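Local coordinates for probable protein phosphatase 2C 50 (Oryza sativa subsp. japonica, PDB 5ZCG) that probably removes phosphate from phosphorylated serine and threonine residues of proteins, as a magnesium-dependent phosphatase of the PP2C family, at residues Val106-Phe111 and Ile227-Val232; Ala82-Leu87 and Glu101-Val106; Pro183-Glu188 and Met213-Gly218. The protein carries 5 engineered substitutions. One frame throughout, in Å; residues are numbered along the deposited sequence.

Contact 1. Residues Val106-Phe111 and Ile227-Val232; sequences VFTKCF and IPKPEV
P230 sits against helix residues F107, T108 and F111, showing how a proline in the approach to a strand can be fitted to a helix face. Its CB lies over one face of the F111 ring, 4.1 Å from the ring centroid and 29° off the normal, a CH-pi contact. Its CG, still over the rim of that ring, also comes within 3.7 Å of F107 O, while CD packs 3.7 Å from T108 CA. The F111 ring also has P228 O near its plane, at the edge. Further along, V232 CG2 closes on F107 CB at 3.8 Å. The other side is polar and looser. Here the exposed K229, its chain bent at chi2 and chi4, swings across T108 and donates from NZ to OG1 at 2.9 Å. The same hydroxyl is bonded to D104 O one helical turn back, two partners that together are likely to limit its rotation. A water bridges the backbones nearby, donating to T108 O (2.7 Å) and P228 O. A valine in place of T108 would probably leave the K229 ammonium without its oxygen partner and free to move in solvent. Beneath this polar fringe, F107 and F111 extend from helix 99-118 onto strands 143-151 and 155-161, and F107 also meets L80 of helix 67-91, so the contact lies where helix pair and sheet join.

Contact 2. Residues Ala82-Leu87 and Glu101-Val106; sequences AALARL and EHWDDV. Engineered in segment 82-87: A82 (natural residue Glu), A83 (natural residue Glu), A85 (natural residue Lys).
V106 and L87 meet across the two helices, near the end of 67-91 and in the first half of 99-118, and the rest of the interface is arranged about them. V106 supplies the central bump: its CG2, placed anti to the backbone N, projects into a shallow hollow lined by A83, L84 and L87. The floor on one side is A83 CB, 3.8 Å from V106 CG2; this alanine is an engineered substitution for a natural glutamate, so the small contact describes the crystallised variant only. L84 CD2 approaches the same methyl at 4.2 Å, its side chain running roughly at right angles to that of V106. L87 is the answering bump. With CG anti to the backbone N (chi1 175°), it reaches across to the other helix and forks there. The CD2 branch rests 3.9 Å from V106 CB, while CD1 stops 3.8 Å from H102 ND1, at the edge of the imidazole and near its plane.

The pair belongs to the helical layer of the PP2C alpha-beta-beta-alpha sandwich: helices 67-91 and 99-118 follow each other in the chain and run roughly antiparallel, at 139° with the segment axes 11.2 Å apart. That spacing is wide enough for side chains, rather than backbones, to fill the gap.

Toward the sheet, L84 CD2 also approaches the indole of W103, with CZ3 at 4.2 Å. The W103 side chain also touches V234 of strand 231-236, and its NE1 is bonded to L33 O. L33 touches both L87 and H102 as well. The H102 ND1 buried beside the leucine methyl has no polar partner in the model.

Contact 3. Residues Pro183-Glu188 and Met213-Gly218; sequences PDRKDE and MSRSIG
This is a buried salt-bridge contact in the PP2C alpha-beta-beta-alpha sandwich, joining the start of helix 186-194 to the loop that leads into strand 217-218, on the metal-site side of the fold, where the M213 side chain lies about 8 Å from a bound magnesium ion. The joint centres on E188, in the first turn of the helix. Its chain bends at chi2 (-63°), which turns the carboxylate toward S214 and R215. R215 grips it side-on with two nitrogens, NE to OE2 at 2.9 Å and NH2 to OE1 at 3.0 Å. Both oxygens stay close to the guanidinium plane, yet the arginine meets them from above the carboxylate, the two planes standing 47° apart. A second donor, S214 OG, gives its proton to the anti lone pair of E188 OE2, 2.8 Å away. R191 adds a further salt bridge to OE2, and together these donors would probably favour the ionised form of E188.

R185, at the N-cap position, belongs to the same charged cluster. Its NH2 pairs with E231, and NE and NH2 take D187 side-on. R215 NH1 turns the other way, to K229 O. Elsewhere in the contact the ring of P183 packs on the backbone of M213, with CG 3.8 Å from M213 N. In the D187 pair, R185 NE meets the syn lone pair of OD1 at 3.0 Å, almost straight at 176° and within the guanidinium plane.

How the contacts relate
Contacts 1 and 2 share V106 and helix 99-118, their centres 10 Å apart: the helix meets its antiparallel neighbour 67-91 first, then the strand approach at 227-232. Contact 3 lies between the two halves of contact 1 in sequence, and 13 Å from it in space; the two meet through the salt bridge of E231 with R185 and through R215 with K229 O, and both reach the same sheet by strands 217-218 and 231-236. Contacts 2 and 3 stay apart, with centres 24 Å apart and nearest atoms about 10 Å. The series thus runs from the outer helical layer through the sheet edge toward the magnesium site.

Contact 1. Residues Val106-Phe111 and Ile227-Val232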
loop_
_atom_site.group_PDB
_atom_site.type_symbol
_atom_site.label_atom_id
_atom_site.label_comp_id
_atom_site.label_asym_id
_atom_site.label_seq_id
_atom_site.Cartn_x
_atom_site.Cartn_y
_atom_site.Cartn_z
ATOM N N VAL A 106 -11.947 11.591 -13.353
ATOM C CA VAL A 106 -12.688 11.613 -12.098
ATOM C C VAL A 106 -12.109 10.590 -11.121
ATOM O O VAL A 106 -11.922 10.886 -9.932
ATOM C CB VAL A 106 -14.201 11.414 -12.347
ATOM C CG1 VAL A 106 -14.523 10.006 -12.828
ATOM C CG2 VAL A 106 -14.995 11.740 -11.089
ATOM N N PHE A 107 -11.723 9.406 -11.613
ATOM C CA PHE A 107 -11.133 8.432 -10.696
ATOM C C PHE A 107 -9.728 8.849 -10.264
ATOM O O PHE A 107 -9.356 8.678 -9.094
ATOM C CB PHE A 107 -11.119 7.046 -11.334
ATOM C CG PHE A 107 -12.357 6.242 -11.055
ATOM C CD1 PHE A 107 -12.648 5.819 -9.766
ATOM C CD2 PHE A 107 -13.226 5.912 -12.074
ATOM C CE1 PHE A 107 -13.781 5.086 -9.507
ATOM C CE2 PHE A 107 -14.367 5.178 -11.817
ATOM C CZ PHE A 107 -14.643 4.764 -10.531
ATOM N N THR A 108 -8.939 9.415 -11.183
ATOM C CA THR A 108 -7.600 9.879 -10.835
ATOM C C THR A 108 -7.663 10.966 -9.772
ATOM O O THR A 108 -6.911 10.932 -8.789
ATOM C CB THR A 108 -6.886 10.388 -12.090
ATOM O OG1 THR A 108 -6.588 9.284 -12.952
ATOM C CG2 THR A 108 -5.592 11.111 -11.727
ATOM N N LYS A 109 -8.571 11.935 -9.949
ATOM C CA LYS A 109 -8.710 13.021 -8.988
ATOM C C LYS A 109 -9.237 12.521 -7.650
ATOM O O LYS A 109 -8.800 12.994 -6.597
ATOM C CB LYS A 109 -9.633 14.108 -9.553
ATOM C CG LYS A 109 -8.916 15.228 -10.307
ATOM C CD LYS A 109 -8.074 14.684 -11.454
ATOM C CE LYS A 109 -6.921 15.612 -11.806
ATOM N NZ LYS A 109 -5.847 14.886 -12.545
ATOM N N CYS A 110 -10.171 11.564 -7.661
ATOM C CA CYS A 110 -10.663 11.016 -6.399
ATOM C C CYS A 110 -9.547 10.308 -5.633
ATOM O O CYS A 110 -9.345 10.550 -4.433
ATOM C CB CYS A 110 -11.829 10.065 -6.666
ATOM S SG CYS A 110 -12.175 8.900 -5.321
ATOM N N PHE A 111 -8.799 9.434 -6.319
ATOM C CA PHE A 111 -7.712 8.714 -5.658
ATOM C C PHE A 111 -6.633 9.676 -5.171
ATOM O O PHE A 111 -6.091 9.512 -4.068
ATOM C CB PHE A 111 -7.119 7.669 -6.605
ATOM C CG PHE A 111 -7.870 6.353 -6.623
ATOM C CD1 PHE A 111 -9.257 6.323 -6.583
ATOM C CD2 PHE A 111 -7.183 5.150 -6.688
ATOM C CE1 PHE A 111 -9.946 5.116 -6.601
ATOM C CE2 PHE A 111 -7.865 3.937 -6.708
ATOM C CZ PHE A 111 -9.247 3.920 -6.664
ATOM N N ILE A 227 2.945 5.984 -6.883
ATOM C CA ILE A 227 1.973 7.040 -7.159
ATOM C C ILE A 227 0.582 6.501 -6.890
ATOM O O ILE A 227 0.340 5.277 -6.944
ATOM C CB ILE A 227 2.111 7.572 -8.607
ATOM C CG1 ILE A 227 2.081 6.412 -9.604
ATOM C CG2 ILE A 227 3.374 8.417 -8.751
ATOM C CD1 ILE A 227 1.849 6.841 -11.032
ATOM N N PRO A 228 -0.392 7.389 -6.611
ATOM C CA PRO A 228 -1.760 6.925 -6.350
ATOM C C PRO A 228 -2.656 6.987 -7.574
ATOM O O PRO A 228 -3.875 7.142 -7.442
ATOM C CB PRO A 228 -2.238 7.892 -5.269
ATOM C CG PRO A 228 -1.547 9.208 -5.646
ATOM C CD PRO A 228 -0.250 8.843 -6.363
ATOM N N LYS A 229 -2.079 6.846 -8.764
ATOM C CA LYS A 229 -2.841 7.044 -9.990
ATOM C C LYS A 229 -3.472 5.727 -10.410
ATOM O O LYS A 229 -2.745 4.752 -10.643
ATOM C CB LYS A 229 -1.958 7.573 -11.106
ATOM C CG LYS A 229 -2.619 7.525 -12.479
ATOM C CD LYS A 229 -2.220 8.710 -13.337
ATOM C CE LYS A 229 -2.843 8.639 -14.724
ATOM N NZ LYS A 229 -4.298 8.956 -14.701
ATOM N N PRO A 230 -4.792 5.651 -10.538
ATOM C CA PRO A 230 -5.432 4.381 -10.880
ATOM C C PRO A 230 -5.482 4.165 -12.387
ATOM O O PRO A 230 -5.411 5.101 -13.187
ATOM C CB PRO A 230 -6.848 4.548 -10.315
ATOM C CG PRO A 230 -7.119 6.019 -10.452
ATOM C CD PRO A 230 -5.776 6.725 -10.307
ATOM N N GLU A 231 -5.556 2.892 -12.759
ATOM C CA GLU A 231 -5.880 2.492 -14.119
ATOM C C GLU A 231 -7.363 2.151 -14.162
ATOM O O GLU A 231 -7.864 1.418 -13.298
ATOM C CB GLU A 231 -5.031 1.304 -14.573
ATOM C CG GLU A 231 -3.785 1.710 -15.347
ATOM C CD GLU A 231 -2.847 0.544 -15.617
ATOM O OE1 GLU A 231 -3.268 -0.423 -16.289
ATOM O OE2 GLU A 231 -1.686 0.598 -15.155
ATOM N N VAL A 232 -8.063 2.706 -15.146
ATOM C CA VAL A 232 -9.518 2.659 -15.212
ATOM C C VAL A 232 -9.955 1.841 -16.421
ATOM O O VAL A 232 -9.373 1.947 -17.508
ATOM C CB VAL A 232 -10.101 4.085 -15.260
ATOM C CG1 VAL A 232 -11.632 4.063 -15.247
ATOM C CG2 VAL A 232 -9.558 4.910 -14.094
HETATM O O HOH W 1 -4.543 9.711 -8.888
#

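Contact 2. Residues Ala82-Leu87 and Glu101-Val106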
loop_
_atom_site.group_PDB
_atom_site.type_symbol
_atom_site.label_atom_id
_atom_site.label_comp_id
_atom_site.label_asym_id
_atom_site.label_seq_id
_atom_site.Cartn_x
_atom_site.Cartn_y
_atom_site.Cartn_z
ATOM N N ALA A 82 -19.152 12.669 -4.333
ATOM C CA ALA A 82 -19.124 14.121 -4.502
ATOM C C ALA A 82 -18.521 14.515 -5.847
ATOM O O ALA A 82 -19.027 15.425 -6.522
ATOM C CB ALA A 82 -18.344 14.770 -3.358
ATOM N N ALA A 83 -17.441 13.845 -6.257
ATOM C CA ALA A 83 -16.805 14.168 -7.531
ATOM C C ALA A 83 -17.723 13.849 -8.703
ATOM O O ALA A 83 -17.756 14.593 -9.689
ATOM C CB ALA A 83 -15.478 13.415 -7.667
ATOM N N LEU A 84 -18.487 12.760 -8.608
ATOM C CA LEU A 84 -19.420 12.415 -9.677
ATOM C C LEU A 84 -20.548 13.434 -9.775
ATOM O O LEU A 84 -20.962 13.803 -10.882
ATOM C CB LEU A 84 -19.981 11.010 -9.453
ATOM C CG LEU A 84 -19.019 9.872 -9.809
ATOM C CD1 LEU A 84 -19.571 8.530 -9.356
ATOM C CD2 LEU A 84 -18.742 9.865 -11.305
ATOM N N ALA A 85 -21.062 13.899 -8.634
ATOM C CA ALA A 85 -22.108 14.922 -8.686
ATOM C C ALA A 85 -21.578 16.224 -9.290
ATOM O O ALA A 85 -22.220 16.821 -10.171
ATOM C CB ALA A 85 -22.678 15.161 -7.287
ATOM N N ARG A 86 -20.387 16.653 -8.860
ATOM C CA ARG A 86 -19.786 17.858 -9.425
ATOM C C ARG A 86 -19.542 17.698 -10.921
ATOM O O ARG A 86 -19.766 18.635 -11.701
ATOM C CB ARG A 86 -18.475 18.179 -8.705
ATOM C CG ARG A 86 -18.644 18.881 -7.368
ATOM C CD ARG A 86 -17.303 19.102 -6.667
ATOM N NE ARG A 86 -16.166 19.026 -7.583
ATOM C CZ ARG A 86 -15.139 18.191 -7.438
ATOM N NH1 ARG A 86 -15.102 17.353 -6.410
ATOM N NH2 ARG A 86 -14.149 18.191 -8.322
ATOM N N LEU A 87 -19.094 16.512 -11.342
ATOM C CA LEU A 87 -18.813 16.289 -12.753
ATOM C C LEU A 87 -20.094 16.314 -13.578
ATOM O O LEU A 87 -20.093 16.826 -14.699
ATOM C CB LEU A 87 -18.073 14.965 -12.935
ATOM C CG LEU A 87 -17.794 14.515 -14.370
ATOM C CD1 LEU A 87 -16.996 15.568 -15.129
ATOM C CD2 LEU A 87 -17.076 13.165 -14.377
ATOM N N GLU A 101 -11.797 9.502 -21.139
ATOM C CA GLU A 101 -10.905 10.479 -20.530
ATOM C C GLU A 101 -11.504 11.035 -19.247
ATOM O O GLU A 101 -10.792 11.236 -18.260
ATOM C CB GLU A 101 -10.609 11.605 -21.520
ATOM C CG GLU A 101 -9.453 11.321 -22.469
ATOM C CD GLU A 101 -9.289 12.398 -23.531
ATOM O OE1 GLU A 101 -9.579 13.579 -23.239
ATOM O OE2 GLU A 101 -8.873 12.060 -24.660
ATOM N N HIS A 102 -12.815 11.271 -19.231
ATOM C CA HIS A 102 -13.437 11.811 -18.030
ATOM C C HIS A 102 -13.578 10.765 -16.934
ATOM O O HIS A 102 -13.477 11.105 -15.751
ATOM C CB HIS A 102 -14.782 12.443 -18.375
ATOM C CG HIS A 102 -14.650 13.820 -18.941
ATOM N ND1 HIS A 102 -14.947 14.955 -18.219
ATOM C CD2 HIS A 102 -14.210 14.247 -20.149
ATOM C CE1 HIS A 102 -14.723 16.022 -18.966
ATOM N NE2 HIS A 102 -14.279 15.619 -20.143
ATOM N N TRP A 103 -13.813 9.499 -17.289
ATOM C CA TRP A 103 -13.762 8.449 -16.274
ATOM C C TRP A 103 -12.376 8.391 -15.647
ATOM O O TRP A 103 -12.233 8.358 -14.411
ATOM C CB TRP A 103 -14.127 7.098 -16.889
ATOM C CG TRP A 103 -15.603 6.840 -16.998
ATOM C CD1 TRP A 103 -16.318 6.638 -18.144
ATOM C CD2 TRP A 103 -16.540 6.740 -15.917
ATOM N NE1 TRP A 103 -17.644 6.420 -17.845
ATOM C CE2 TRP A 103 -17.806 6.480 -16.485
ATOM C CE3 TRP A 103 -16.432 6.845 -14.526
ATOM C CZ2 TRP A 103 -18.955 6.321 -15.708
ATOM C CZ3 TRP A 103 -17.577 6.693 -13.757
ATOM C CH2 TRP A 103 -18.820 6.434 -14.351
ATOM N N ASP A 104 -11.339 8.419 -16.498
ATOM C CA ASP A 104 -9.961 8.453 -16.022
ATOM C C ASP A 104 -9.738 9.633 -15.092
ATOM O O ASP A 104 -9.137 9.483 -14.025
ATOM C CB ASP A 104 -8.990 8.545 -17.200
ATOM C CG ASP A 104 -8.978 7.299 -18.054
ATOM O OD1 ASP A 104 -9.550 6.273 -17.628
ATOM O OD2 ASP A 104 -8.393 7.351 -19.156
ATOM N N ASP A 105 -10.229 10.814 -15.477
ATOM C CA ASP A 105 -9.946 12.013 -14.700
ATOM C C ASP A 105 -10.680 12.005 -13.367
ATOM O O ASP A 105 -10.105 12.376 -12.341
ATOM C CB ASP A 105 -10.314 13.260 -15.506
ATOM C CG ASP A 105 -10.012 14.541 -14.759
ATOM O OD1 ASP A 105 -8.820 14.826 -14.535
ATOM O OD2 ASP A 105 -10.963 15.261 -14.394
ATOM N N VAL A 106 -11.947 11.591 -13.353
ATOM C CA VAL A 106 -12.688 11.613 -12.098
ATOM C C VAL A 106 -12.109 10.590 -11.121
ATOM O O VAL A 106 -11.922 10.886 -9.932
ATOM C CB VAL A 106 -14.201 11.414 -12.347
ATOM C CG1 VAL A 106 -14.523 10.006 -12.828
ATOM C CG2 VAL A 106 -14.995 11.740 -11.089
#

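Contact 3. Residues Pro183-Glu188 and Met213-Gly218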
loop_
_atom_site.group_PDB
_atom_site.type_symbol
_atom_site.label_atom_id
_atom_site.label_comp_id
_atom_site.label_asym_id
_atom_site.label_seq_id
_atom_site.Cartn_x
_atom_site.Cartn_y
_atom_site.Cartn_z
ATOM N N PRO A 183 6.270 -3.710 -9.847
ATOM C CA PRO A 183 7.394 -2.850 -10.254
ATOM C C PRO A 183 8.129 -3.335 -11.496
ATOM O O PRO A 183 8.713 -2.513 -12.215
ATOM C CB PRO A 183 8.307 -2.862 -9.020
ATOM C CG PRO A 183 7.405 -3.237 -7.882
ATOM C CD PRO A 183 6.402 -4.182 -8.459
ATOM N N ASP A 184 8.126 -4.639 -11.772
ATOM C CA ASP A 184 8.805 -5.151 -12.956
ATOM C C ASP A 184 7.956 -5.071 -14.220
ATOM O O ASP A 184 8.447 -5.435 -15.294
ATOM C CB ASP A 184 9.255 -6.596 -12.733
ATOM C CG ASP A 184 8.100 -7.533 -12.467
ATOM O OD1 ASP A 184 7.233 -7.192 -11.636
ATOM O OD2 ASP A 184 8.064 -8.618 -13.086
ATOM N N ARG A 185 6.703 -4.627 -14.124
ATOM C CA ARG A 185 5.939 -4.324 -15.327
ATOM C C ARG A 185 6.717 -3.307 -16.155
ATOM O O ARG A 185 7.248 -2.333 -15.612
ATOM C CB ARG A 185 4.555 -3.783 -14.957
ATOM C CG ARG A 185 3.426 -4.277 -15.852
ATOM C CD ARG A 185 2.061 -3.829 -15.331
ATOM N NE ARG A 185 1.762 -2.446 -15.692
ATOM C CZ ARG A 185 0.628 -1.821 -15.389
ATOM N NH1 ARG A 185 -0.323 -2.452 -14.713
ATOM N NH2 ARG A 185 0.444 -0.563 -15.760
ATOM N N LYS A 186 6.795 -3.545 -17.468
ATOM C CA LYS A 186 7.751 -2.821 -18.305
ATOM C C LYS A 186 7.522 -1.315 -18.247
ATOM O O LYS A 186 8.470 -0.536 -18.091
ATOM C CB LYS A 186 7.664 -3.323 -19.749
ATOM C CG LYS A 186 8.660 -2.662 -20.691
ATOM C CD LYS A 186 8.496 -3.165 -22.119
ATOM C CE LYS A 186 9.843 -3.434 -22.775
ATOM N NZ LYS A 186 10.905 -2.511 -22.283
ATOM N N ASP A 187 6.261 -0.889 -18.339
ATOM C CA ASP A 187 5.965 0.537 -18.280
ATOM C C ASP A 187 6.204 1.101 -16.881
ATOM O O ASP A 187 6.684 2.233 -16.735
ATOM C CB ASP A 187 4.524 0.788 -18.725
ATOM C CG ASP A 187 3.515 -0.023 -17.928
ATOM O OD1 ASP A 187 3.923 -1.013 -17.281
ATOM O OD2 ASP A 187 2.315 0.314 -17.955
ATOM N N GLU A 188 5.912 0.317 -15.841
ATOM C CA GLU A 188 6.120 0.805 -14.478
ATOM C C GLU A 188 7.606 0.916 -14.155
ATOM O O GLU A 188 8.046 1.899 -13.544
ATOM C CB GLU A 188 5.416 -0.110 -13.477
ATOM C CG GLU A 188 3.897 -0.041 -13.523
ATOM C CD GLU A 188 3.366 1.330 -13.154
ATOM O OE1 GLU A 188 3.239 2.188 -14.056
ATOM O OE2 GLU A 188 3.081 1.550 -11.959
ATOM N N MET A 213 5.005 -3.175 -4.938
ATOM C CA MET A 213 4.005 -2.578 -5.803
ATOM C C MET A 213 4.488 -1.201 -6.234
ATOM O O MET A 213 5.187 -0.508 -5.489
ATOM C CB MET A 213 2.648 -2.446 -5.109
ATOM C CG MET A 213 2.650 -1.496 -3.921
ATOM S SD MET A 213 1.026 -1.427 -3.147
ATOM C CE MET A 213 0.430 -3.012 -3.633
ATOM N N SER A 214 4.125 -0.816 -7.456
ATOM C CA SER A 214 4.554 0.455 -8.024
ATOM C C SER A 214 3.537 1.571 -7.821
ATOM O O SER A 214 3.862 2.737 -8.070
ATOM C CB SER A 214 4.849 0.291 -9.520
ATOM O OG SER A 214 3.821 -0.428 -10.171
ATOM N N ARG A 215 2.318 1.246 -7.391
ATOM C CA ARG A 215 1.291 2.241 -7.128
ATOM C C ARG A 215 0.552 1.862 -5.856
ATOM O O ARG A 215 0.356 0.675 -5.575
ATOM C CB ARG A 215 0.292 2.363 -8.289
ATOM C CG ARG A 215 0.946 2.536 -9.645
ATOM C CD ARG A 215 0.033 3.212 -10.639
ATOM N NE ARG A 215 0.575 3.101 -11.988
ATOM C CZ ARG A 215 -0.064 3.484 -13.086
ATOM N NH1 ARG A 215 -1.282 4.008 -12.997
ATOM N NH2 ARG A 215 0.513 3.339 -14.272
ATOM N N SER A 216 0.148 2.874 -5.098
ATOM C CA SER A 216 -0.628 2.686 -3.878
ATOM C C SER A 216 -1.164 4.040 -3.438
ATOM O O SER A 216 -0.811 5.083 -3.997
ATOM C CB SER A 216 0.209 2.050 -2.762
ATOM O OG SER A 216 0.747 3.044 -1.911
ATOM N N ILE A 217 -2.033 4.006 -2.434
ATOM C CA ILE A 217 -2.471 5.195 -1.713
ATOM C C ILE A 217 -1.661 5.278 -0.428
ATOM O O ILE A 217 -1.560 4.292 0.310
ATOM C CB ILE A 217 -3.981 5.147 -1.415
ATOM C CG1 ILE A 217 -4.782 5.144 -2.720
ATOM C CG2 ILE A 217 -4.388 6.318 -0.520
ATOM C CD1 ILE A 217 -6.265 5.341 -2.523
ATOM N N GLY A 218 -1.077 6.441 -0.160
ATOM C CA GLY A 218 -0.215 6.589 0.999
ATOM C C GLY A 218 1.239 6.418 0.611
ATOM O O GLY A 218 1.620 6.800 -0.499
#